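Long-range contacts in UBP3-associated protein BRE5 (Saccharomyces cerevisiae, PDB 2QIY), which works together with the deubiquitinase UBP3 in removing ubiquitin, a step that bears on the mono-ubiquitination of Sec23, here seen in its NTF2-like domain: residues A[41-49]-A[58-66]; A[84-94]-A[105-115]. One frame throughout, in Å; residues are numbered along the deposited sequence.

Contact 1 of 2, residues A[41-49]-A[58-66]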
loop_
_atom_site.group_PDB
_atom_site.type_symbol
_atom_site.label_atom_id
_atom_site.label_comp_id
_atom_site.label_asym_id
_atom_site.label_seq_id
_atom_site.Cartn_x
_atom_site.Cartn_y
_atom_site.Cartn_z
ATOM N N ALA A 41 2.868 -14.468 -12.350
ATOM C CA ALA A 41 2.890 -13.378 -11.347
ATOM C C ALA A 41 3.464 -12.056 -11.872
ATOM O O ALA A 41 4.322 -12.041 -12.748
ATOM C CB ALA A 41 3.681 -13.801 -10.108
ATOM N N GLU A 42 3.008 -10.946 -11.283
ATOM C CA GLU A 42 3.557 -9.607 -11.532
ATOM C C GLU A 42 4.275 -9.089 -10.300
ATOM O O GLU A 42 3.744 -9.162 -9.185
ATOM C CB GLU A 42 2.438 -8.633 -11.918
ATOM C CG GLU A 42 1.682 -9.187 -13.120
ATOM C CD GLU A 42 0.830 -8.195 -13.875
ATOM O OE1 GLU A 42 0.836 -6.976 -13.585
ATOM O OE2 GLU A 42 0.153 -8.669 -14.813
ATOM N N LEU A 43 5.506 -8.613 -10.513
ATOM C CA LEU A 43 6.338 -8.052 -9.452
ATOM C C LEU A 43 6.719 -6.623 -9.781
ATOM O O LEU A 43 7.145 -6.321 -10.914
ATOM C CB LEU A 43 7.633 -8.877 -9.389
ATOM C CG LEU A 43 8.703 -8.383 -8.418
ATOM C CD1 LEU A 43 8.261 -8.473 -6.941
ATOM C CD2 LEU A 43 9.981 -9.204 -8.637
ATOM N N THR A 44 6.609 -5.745 -8.792
ATOM C CA THR A 44 7.163 -4.382 -8.955
ATOM C C THR A 44 8.053 -4.225 -7.752
ATOM O O THR A 44 7.570 -4.160 -6.618
ATOM C CB THR A 44 6.019 -3.349 -8.975
ATOM O OG1 THR A 44 5.250 -3.563 -10.150
ATOM C CG2 THR A 44 6.574 -1.914 -9.004
ATOM N N HIS A 45 9.370 -4.207 -7.975
ATOM C CA HIS A 45 10.317 -4.337 -6.863
ATOM C C HIS A 45 11.417 -3.275 -6.898
ATOM O O HIS A 45 11.699 -2.692 -7.927
ATOM C CB HIS A 45 10.938 -5.749 -6.869
ATOM C CG HIS A 45 11.448 -6.200 -5.533
ATOM N ND1 HIS A 45 10.602 -6.604 -4.520
ATOM C CD2 HIS A 45 12.705 -6.335 -5.053
ATOM C CE1 HIS A 45 11.319 -6.950 -3.461
ATOM N NE2 HIS A 45 12.600 -6.819 -3.763
ATOM N N THR A 46 12.046 -3.070 -5.754
ATOM C CA THR A 46 13.236 -2.225 -5.622
ATOM C C THR A 46 14.205 -2.409 -6.796
ATOM O O THR A 46 14.648 -3.531 -7.040
ATOM C CB THR A 46 13.939 -2.620 -4.356
ATOM O OG1 THR A 46 12.954 -2.608 -3.295
ATOM C CG2 THR A 46 15.099 -1.623 -4.044
ATOM N N ASN A 47 14.522 -1.321 -7.502
ATOM C CA ASN A 47 15.377 -1.456 -8.665
ATOM C C ASN A 47 16.844 -1.421 -8.261
ATOM O O ASN A 47 17.493 -0.363 -8.280
ATOM C CB ASN A 47 15.108 -0.384 -9.714
ATOM C CG ASN A 47 15.899 -0.637 -10.988
ATOM O OD1 ASN A 47 16.592 -1.660 -11.113
ATOM N ND2 ASN A 47 15.812 0.295 -11.932
ATOM N N TYR A 48 17.339 -2.590 -7.882
ATOM C CA TYR A 48 18.712 -2.708 -7.448
ATOM C C TYR A 48 19.732 -2.327 -8.529
ATOM O O TYR A 48 20.872 -2.027 -8.200
ATOM C CB TYR A 48 18.976 -4.122 -7.000
ATOM C CG TYR A 48 18.258 -4.549 -5.746
ATOM C CD1 TYR A 48 17.315 -5.553 -5.785
ATOM C CD2 TYR A 48 18.577 -3.985 -4.506
ATOM C CE1 TYR A 48 16.659 -5.993 -4.626
ATOM C CE2 TYR A 48 17.936 -4.404 -3.344
ATOM C CZ TYR A 48 16.992 -5.407 -3.408
ATOM O OH TYR A 48 16.403 -5.822 -2.231
ATOM N N GLN A 49 19.304 -2.351 -9.796
ATOM C CA GLN A 49 20.163 -2.047 -10.956
ATOM C C GLN A 49 20.305 -0.548 -11.216
ATOM O O GLN A 49 21.160 -0.125 -12.014
ATOM C CB GLN A 49 19.579 -2.739 -12.200
ATOM C CG GLN A 49 20.136 -4.125 -12.475
ATOM C CD GLN A 49 19.924 -5.049 -11.325
ATOM O OE1 GLN A 49 18.833 -5.613 -11.156
ATOM N NE2 GLN A 49 20.945 -5.166 -10.468
ATOM N N ASP A 58 15.429 9.598 0.042
ATOM C CA ASP A 58 14.827 8.711 1.011
ATOM C C ASP A 58 13.760 7.846 0.363
ATOM O O ASP A 58 12.977 7.195 1.046
ATOM C CB ASP A 58 14.333 9.477 2.233
ATOM C CG ASP A 58 13.084 10.305 1.962
ATOM O OD1 ASP A 58 12.460 10.703 2.967
ATOM O OD2 ASP A 58 12.720 10.528 0.778
ATOM N N VAL A 59 13.750 7.829 -0.973
ATOM C CA VAL A 59 13.003 6.805 -1.698
ATOM C C VAL A 59 13.911 6.098 -2.708
ATOM O O VAL A 59 14.990 6.598 -3.063
ATOM C CB VAL A 59 11.762 7.367 -2.434
ATOM C CG1 VAL A 59 10.765 7.986 -1.448
ATOM C CG2 VAL A 59 12.179 8.374 -3.536
ATOM N N LEU A 60 13.474 4.930 -3.157
ATOM C CA LEU A 60 14.221 4.201 -4.170
ATOM C C LEU A 60 13.295 3.946 -5.333
ATOM O O LEU A 60 12.074 3.821 -5.133
ATOM C CB LEU A 60 14.709 2.856 -3.630
ATOM C CG LEU A 60 15.680 2.960 -2.447
ATOM C CD1 LEU A 60 15.826 1.603 -1.836
ATOM C CD2 LEU A 60 17.029 3.509 -2.856
ATOM N N PRO A 61 13.865 3.829 -6.540
ATOM C CA PRO A 61 13.045 3.526 -7.710
ATOM C C PRO A 61 12.700 2.041 -7.746
ATOM O O PRO A 61 13.363 1.218 -7.093
ATOM C CB PRO A 61 13.967 3.884 -8.884
ATOM C CG PRO A 61 15.344 3.604 -8.348
ATOM C CD PRO A 61 15.291 3.993 -6.889
ATOM N N THR A 62 11.666 1.701 -8.502
ATOM C CA THR A 62 11.276 0.302 -8.664
ATOM C C THR A 62 11.230 -0.078 -10.131
ATOM O O THR A 62 11.291 0.784 -11.019
ATOM C CB THR A 62 9.902 0.006 -8.010
ATOM O OG1 THR A 62 8.934 0.892 -8.587
ATOM C CG2 THR A 62 9.993 0.230 -6.493
ATOM N N VAL A 63 11.106 -1.374 -10.373
ATOM C CA VAL A 63 11.104 -1.913 -11.717
ATOM C C VAL A 63 10.046 -3.032 -11.786
ATOM O O VAL A 63 9.852 -3.761 -10.799
ATOM C CB VAL A 63 12.519 -2.477 -12.109
ATOM C CG1 VAL A 63 13.030 -3.557 -11.116
ATOM C CG2 VAL A 63 12.487 -3.010 -13.525
ATOM N N LYS A 64 9.370 -3.147 -12.931
ATOM C CA LYS A 64 8.362 -4.181 -13.153
ATOM C C LYS A 64 8.943 -5.420 -13.825
ATOM O O LYS A 64 9.672 -5.328 -14.836
ATOM C CB LYS A 64 7.229 -3.625 -14.024
ATOM C CG LYS A 64 6.482 -2.524 -13.305
ATOM C CD LYS A 64 5.375 -1.972 -14.175
ATOM C CE LYS A 64 4.525 -1.025 -13.357
ATOM N NZ LYS A 64 3.339 -0.569 -14.196
ATOM N N VAL A 65 8.591 -6.578 -13.274
ATOM C CA VAL A 65 9.024 -7.891 -13.809
ATOM C C VAL A 65 7.789 -8.787 -13.845
ATOM O O VAL A 65 7.024 -8.816 -12.874
ATOM C CB VAL A 65 10.078 -8.572 -12.881
ATOM C CG1 VAL A 65 10.727 -9.776 -13.581
ATOM C CG2 VAL A 65 11.145 -7.584 -12.441
ATOM N N THR A 66 7.625 -9.558 -14.916
ATOM C CA THR A 66 6.435 -10.389 -15.074
ATOM C C THR A 66 6.818 -11.829 -15.398
ATOM O O THR A 66 7.676 -12.061 -16.241
ATOM C CB THR A 66 5.511 -9.799 -16.190
ATOM O OG1 THR A 66 5.021 -8.533 -15.737
ATOM C CG2 THR A 66 4.326 -10.705 -16.474
#
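Leu43 and Val65 form a hydrogen-bonded pair in an antiparallel arrangement whose strands, 41-46 and 62-66, run at 154° to each other; His45 and Val63 repeat the pattern, and Asn47 N adds a last backbone bond to Pro61 O at 2.8 Å. Between these pairs, Thr44 and Lys64 lie side by side on the same face of the sheet, Lys64 CG resting 3.5 Å from Thr44 OG1. The Thr44 hydroxyl is bonded to Gln95 of the second subunit, while the Lys64 chain runs on, extended, to a cation-pi contact with Phe94 of that subunit. Thr44 also turns its methyl CG2 to Thr62 OG1, 3.7 Å away. In this NTF2-like domain the pair forms one margin of the curved sheet: 62-66 is the outermost strand within the chain, and helix 68-77 packs against the face bearing Leu43, Val63 and Val65. Thr46 CG2 meets Leu60 CD1 at 4.0 Å. Past the strand end, Asn47 swings CG anti to its own N (chi1 -173°), which sets the amide crosswise to Val63, CG lying 4.0 Å from Val63 CB. Asn47 OD1 accepts from Gln49 N at 3.1 Å in an Asx turn, the donor standing above the carbonyl plane; an alanine here would probably leave Gln49 N without this acceptor and take away the amide's part of the cover on Val63.

Contact 2 of 2, residues A[84-94]-A[105-115]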
loop_
_atom_site.group_PDB
_atom_site.type_symbol
_atom_site.label_atom_id
_atom_site.label_comp_id
_atom_site.label_asym_id
_atom_site.label_seq_id
_atom_site.Cartn_x
_atom_site.Cartn_y
_atom_site.Cartn_z
ATOM N N SER A 84 20.770 -9.118 2.034
ATOM C CA SER A 84 21.116 -8.136 3.063
ATOM C C SER A 84 19.907 -7.280 3.457
ATOM O O SER A 84 20.043 -6.356 4.252
ATOM C CB SER A 84 22.293 -7.271 2.608
ATOM O OG SER A 84 21.913 -6.328 1.611
ATOM N N LEU A 85 18.724 -7.628 2.933
ATOM C CA LEU A 85 17.509 -6.850 3.196
ATOM C C LEU A 85 17.037 -7.080 4.625
ATOM O O LEU A 85 17.029 -8.211 5.111
ATOM C CB LEU A 85 16.418 -7.208 2.187
ATOM C CG LEU A 85 15.071 -6.472 2.280
ATOM C CD1 LEU A 85 14.378 -6.379 0.920
ATOM C CD2 LEU A 85 14.156 -7.156 3.322
ATOM N N LYS A 86 16.646 -5.987 5.278
ATOM C CA LYS A 86 16.227 -5.995 6.671
ATOM C C LYS A 86 15.010 -5.070 6.781
ATOM O O LYS A 86 14.817 -4.164 5.971
ATOM C CB LYS A 86 17.378 -5.461 7.525
ATOM C CG LYS A 86 18.618 -6.386 7.510
ATOM C CD LYS A 86 19.839 -5.726 8.123
ATOM C CE LYS A 86 21.025 -6.656 8.036
ATOM N NZ LYS A 86 21.049 -7.544 9.217
ATOM N N LEU A 87 14.162 -5.296 7.771
ATOM C CA LEU A 87 13.039 -4.367 7.935
ATOM C C LEU A 87 12.451 -4.378 9.311
ATOM O O LEU A 87 12.602 -5.355 10.056
ATOM C CB LEU A 87 11.913 -4.594 6.905
ATOM C CG LEU A 87 11.088 -5.883 7.020
ATOM C CD1 LEU A 87 9.713 -5.648 6.371
ATOM C CD2 LEU A 87 11.842 -7.043 6.355
ATOM N N LYS A 88 11.798 -3.260 9.611
ATOM C CA LYS A 88 10.858 -3.148 10.715
ATOM C C LYS A 88 9.473 -3.192 10.088
ATOM O O LYS A 88 9.123 -2.326 9.275
ATOM C CB LYS A 88 11.079 -1.838 11.458
ATOM C CG LYS A 88 10.071 -1.601 12.562
ATOM C CD LYS A 88 10.383 -0.339 13.358
ATOM C CE LYS A 88 9.349 -0.160 14.454
ATOM N NZ LYS A 88 9.677 0.995 15.334
ATOM N N LEU A 89 8.723 -4.250 10.380
ATOM C CA LEU A 89 7.352 -4.404 9.837
ATOM C C LEU A 89 6.402 -3.731 10.832
ATOM O O LEU A 89 6.310 -4.162 11.984
ATOM C CB LEU A 89 7.001 -5.899 9.705
ATOM C CG LEU A 89 6.002 -6.488 8.696
ATOM C CD1 LEU A 89 5.157 -7.598 9.307
ATOM C CD2 LEU A 89 5.202 -5.496 7.797
ATOM N N ASP A 90 5.712 -2.667 10.402
ATOM C CA ASP A 90 4.863 -1.873 11.311
ATOM C C ASP A 90 3.383 -2.294 11.320
ATOM O O ASP A 90 2.738 -2.321 12.375
ATOM C CB ASP A 90 4.891 -0.391 10.933
ATOM C CG ASP A 90 6.211 0.303 11.270
ATOM O OD1 ASP A 90 6.590 1.173 10.472
ATOM O OD2 ASP A 90 6.841 0.026 12.317
ATOM N N THR A 91 2.838 -2.533 10.133
ATOM C CA THR A 91 1.401 -2.744 9.979
ATOM C C THR A 91 1.078 -3.817 8.955
ATOM O O THR A 91 1.822 -4.033 7.986
ATOM C CB THR A 91 0.653 -1.442 9.539
ATOM O OG1 THR A 91 1.007 -1.118 8.194
ATOM C CG2 THR A 91 1.035 -0.254 10.428
ATOM N N ILE A 92 -0.057 -4.485 9.184
ATOM C CA ILE A 92 -0.577 -5.443 8.233
ATOM C C ILE A 92 -2.075 -5.167 8.119
ATOM O O ILE A 92 -2.760 -5.011 9.155
ATOM C CB ILE A 92 -0.397 -6.902 8.730
ATOM C CG1 ILE A 92 1.098 -7.220 8.970
ATOM C CG2 ILE A 92 -1.069 -7.899 7.755
ATOM C CD1 ILE A 92 1.380 -8.540 9.694
ATOM N N ASP A 93 -2.558 -5.122 6.870
ATOM C CA ASP A 93 -4.002 -5.057 6.556
ATOM C C ASP A 93 -4.309 -6.165 5.571
ATOM O O ASP A 93 -3.503 -6.452 4.696
ATOM C CB ASP A 93 -4.358 -3.725 5.887
ATOM C CG ASP A 93 -4.140 -2.547 6.797
ATOM O OD1 ASP A 93 -4.980 -2.349 7.696
ATOM O OD2 ASP A 93 -3.127 -1.830 6.620
ATOM N N PHE A 94 -5.481 -6.791 5.702
ATOM C CA PHE A 94 -5.866 -7.786 4.698
ATOM C C PHE A 94 -7.343 -7.750 4.392
ATOM O O PHE A 94 -8.156 -7.296 5.214
ATOM C CB PHE A 94 -5.464 -9.198 5.134
ATOM C CG PHE A 94 -6.083 -9.621 6.442
ATOM C CD1 PHE A 94 -7.342 -10.203 6.471
ATOM C CD2 PHE A 94 -5.405 -9.414 7.643
ATOM C CE1 PHE A 94 -7.918 -10.592 7.681
ATOM C CE2 PHE A 94 -5.984 -9.797 8.870
ATOM C CZ PHE A 94 -7.231 -10.378 8.883
ATOM N N LEU A 105 -5.769 -10.364 -0.261
ATOM C CA LEU A 105 -5.072 -9.084 -0.465
ATOM C C LEU A 105 -4.398 -8.706 0.834
ATOM O O LEU A 105 -5.066 -8.627 1.867
ATOM C CB LEU A 105 -6.115 -7.998 -0.779
ATOM C CG LEU A 105 -5.828 -6.694 -1.556
ATOM C CD1 LEU A 105 -6.718 -5.486 -1.177
ATOM C CD2 LEU A 105 -4.360 -6.326 -1.852
ATOM N N ILE A 106 -3.078 -8.480 0.792
ATOM C CA ILE A 106 -2.324 -8.097 1.970
ATOM C C ILE A 106 -1.610 -6.761 1.725
ATOM O O ILE A 106 -0.987 -6.570 0.689
ATOM C CB ILE A 106 -1.265 -9.181 2.359
ATOM C CG1 ILE A 106 -1.927 -10.542 2.554
ATOM C CG2 ILE A 106 -0.493 -8.756 3.612
ATOM C CD1 ILE A 106 -0.914 -11.712 2.785
ATOM N N MET A 107 -1.687 -5.840 2.675
ATOM C CA MET A 107 -0.811 -4.660 2.591
ATOM C C MET A 107 0.044 -4.575 3.833
ATOM O O MET A 107 -0.475 -4.708 4.951
ATOM C CB MET A 107 -1.608 -3.369 2.546
ATOM C CG MET A 107 -2.404 -3.111 1.344
ATOM S SD MET A 107 -3.239 -1.546 1.713
ATOM C CE MET A 107 -1.893 -0.421 1.531
ATOM N N ALA A 108 1.343 -4.335 3.649
ATOM C CA ALA A 108 2.265 -4.208 4.769
ATOM C C ALA A 108 2.929 -2.843 4.693
ATOM O O ALA A 108 3.131 -2.308 3.597
ATOM C CB ALA A 108 3.301 -5.286 4.681
ATOM N N THR A 109 3.258 -2.244 5.831
ATOM C CA THR A 109 4.062 -1.015 5.749
ATOM C C THR A 109 5.125 -1.123 6.797
ATOM O O THR A 109 4.960 -1.840 7.799
ATOM C CB THR A 109 3.276 0.313 6.013
ATOM O OG1 THR A 109 3.028 0.479 7.425
ATOM C CG2 THR A 109 1.955 0.360 5.253
ATOM N N GLY A 110 6.201 -0.375 6.608
ATOM C CA GLY A 110 7.294 -0.433 7.580
ATOM C C GLY A 110 8.455 0.407 7.117
ATOM O O GLY A 110 8.284 1.315 6.294
ATOM N N GLU A 111 9.631 0.075 7.633
ATOM C CA GLU A 111 10.868 0.767 7.274
ATOM C C GLU A 111 11.891 -0.296 6.906
ATOM O O GLU A 111 12.131 -1.222 7.667
ATOM C CB GLU A 111 11.329 1.677 8.412
ATOM C CG GLU A 111 10.308 2.813 8.647
ATOM C CD GLU A 111 10.788 3.965 9.519
ATOM O OE1 GLU A 111 11.962 4.002 9.941
ATOM O OE2 GLU A 111 9.951 4.890 9.703
ATOM N N MET A 112 12.406 -0.177 5.686
ATOM C CA MET A 112 13.267 -1.186 5.090
ATOM C C MET A 112 14.680 -0.637 4.976
ATOM O O MET A 112 14.879 0.553 4.739
ATOM C CB MET A 112 12.701 -1.545 3.691
ATOM C CG MET A 112 13.452 -2.629 2.986
ATOM S SD MET A 112 12.532 -3.085 1.503
ATOM C CE MET A 112 11.156 -3.958 2.229
ATOM N N PHE A 113 15.672 -1.492 5.160
ATOM C CA PHE A 113 17.051 -1.078 4.906
ATOM C C PHE A 113 17.847 -2.310 4.494
ATOM O O PHE A 113 17.300 -3.422 4.419
ATOM C CB PHE A 113 17.675 -0.344 6.096
ATOM C CG PHE A 113 17.829 -1.186 7.355
ATOM C CD1 PHE A 113 19.104 -1.585 7.770
ATOM C CD2 PHE A 113 16.724 -1.514 8.133
ATOM C CE1 PHE A 113 19.266 -2.339 8.919
ATOM C CE2 PHE A 113 16.885 -2.276 9.335
ATOM C CZ PHE A 113 18.151 -2.678 9.701
ATOM N N TRP A 114 19.100 -2.081 4.136
ATOM C CA TRP A 114 20.005 -3.180 3.823
ATOM C C TRP A 114 21.211 -2.973 4.715
ATOM O O TRP A 114 21.442 -1.866 5.240
ATOM C CB TRP A 114 20.364 -3.154 2.328
ATOM C CG TRP A 114 19.162 -3.460 1.429
ATOM C CD1 TRP A 114 18.885 -4.657 0.796
ATOM C CD2 TRP A 114 18.101 -2.576 1.091
ATOM N NE1 TRP A 114 17.708 -4.561 0.100
ATOM C CE2 TRP A 114 17.201 -3.295 0.259
ATOM C CE3 TRP A 114 17.814 -1.229 1.400
ATOM C CZ2 TRP A 114 16.038 -2.710 -0.275
ATOM C CZ3 TRP A 114 16.630 -0.655 0.879
ATOM C CH2 TRP A 114 15.767 -1.402 0.065
ATOM N N THR A 115 21.996 -4.021 4.931
ATOM C CA THR A 115 23.183 -3.880 5.771
ATOM C C THR A 115 23.933 -2.587 5.473
ATOM O O THR A 115 24.325 -2.328 4.321
ATOM C CB THR A 115 24.109 -5.083 5.581
ATOM O OG1 THR A 115 23.342 -6.275 5.807
ATOM C CG2 THR A 115 25.296 -4.992 6.546
HETATM O O HOH W 1 23.887 -3.858 1.625
HETATM O O HOH W 2 4.484 2.295 8.675
HETATM O O HOH W 3 -0.473 -2.170 6.294
#
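A classic beta bulge sets two residues, Asp90 and Thr91, across from the single Thr109, and their backbone N-H groups share one acceptor: Thr109 O lies 2.8 Å from Asp90 N and 3.2 Å from Thr91 N, the first donor in the carbonyl plane, the second tilted out of it. Beside the bulge Gly110 has no room for a side chain: a CB would stand about 2.1 Å from Lys88 O. The side chains of Thr91 and Thr109 cross at a slant, and their OG1 atoms lie 2.7 Å apart; each OG1 sits between its backbone N and carbonyl carbon (chi1 70° and 76°), which brings the two together. One water joins Thr109 OG1 to Asp90 OD1, and another accepts a hydrogen bond from Thr91 OG1 and donates to Met107 O and to Asp93 OD2, itself salt-bridged to Arg145 of the second subunit.

Toward the other end, Lys86 sets CB over one face of Phe113, 3.7 Å from the ring centroid and 16° off the normal in a CH-pi contact, while its CD passes beside Phe113 CE1 and its amine reaches an acidic side chain of another protein's chain. On the opposite face Leu85 packs CB against Trp114 CD1 at 3.8 Å and CD1 against Met112 SD. Just before the strand, Ser84 OG, hydrogen-bonded to Lys81 O, meets the indole at its edge. Leu87 to Leu89 also pair with a strand of that other protein, extending the sheet. Such a long, strongly bent antiparallel hairpin, with helix 11-28 against its Leu85, Leu87 and Ile92 face, is characteristic of the NTF2-like fold.

How the contacts relate
Contact 1 and contact 2 lie toward opposite margins of one curved sheet, with strands 137-147 and 120-130 between 41-46 and 103-114, and their centres are 15 Å apart. The curvature nevertheless lets their ends meet around Trp114. Tyr48 OH lies 3.0 Å from Trp114 NE1, a probable hydrogen bond, with the two rings at about a right angle, and Leu60 CD1 packs 3.6 Å from Trp114 CH2. The segments of contact 2 follow those of contact 1 in sequence, without overlap. Both touch the second subunit, so each copy's contact 1 faces its partner's contact 2.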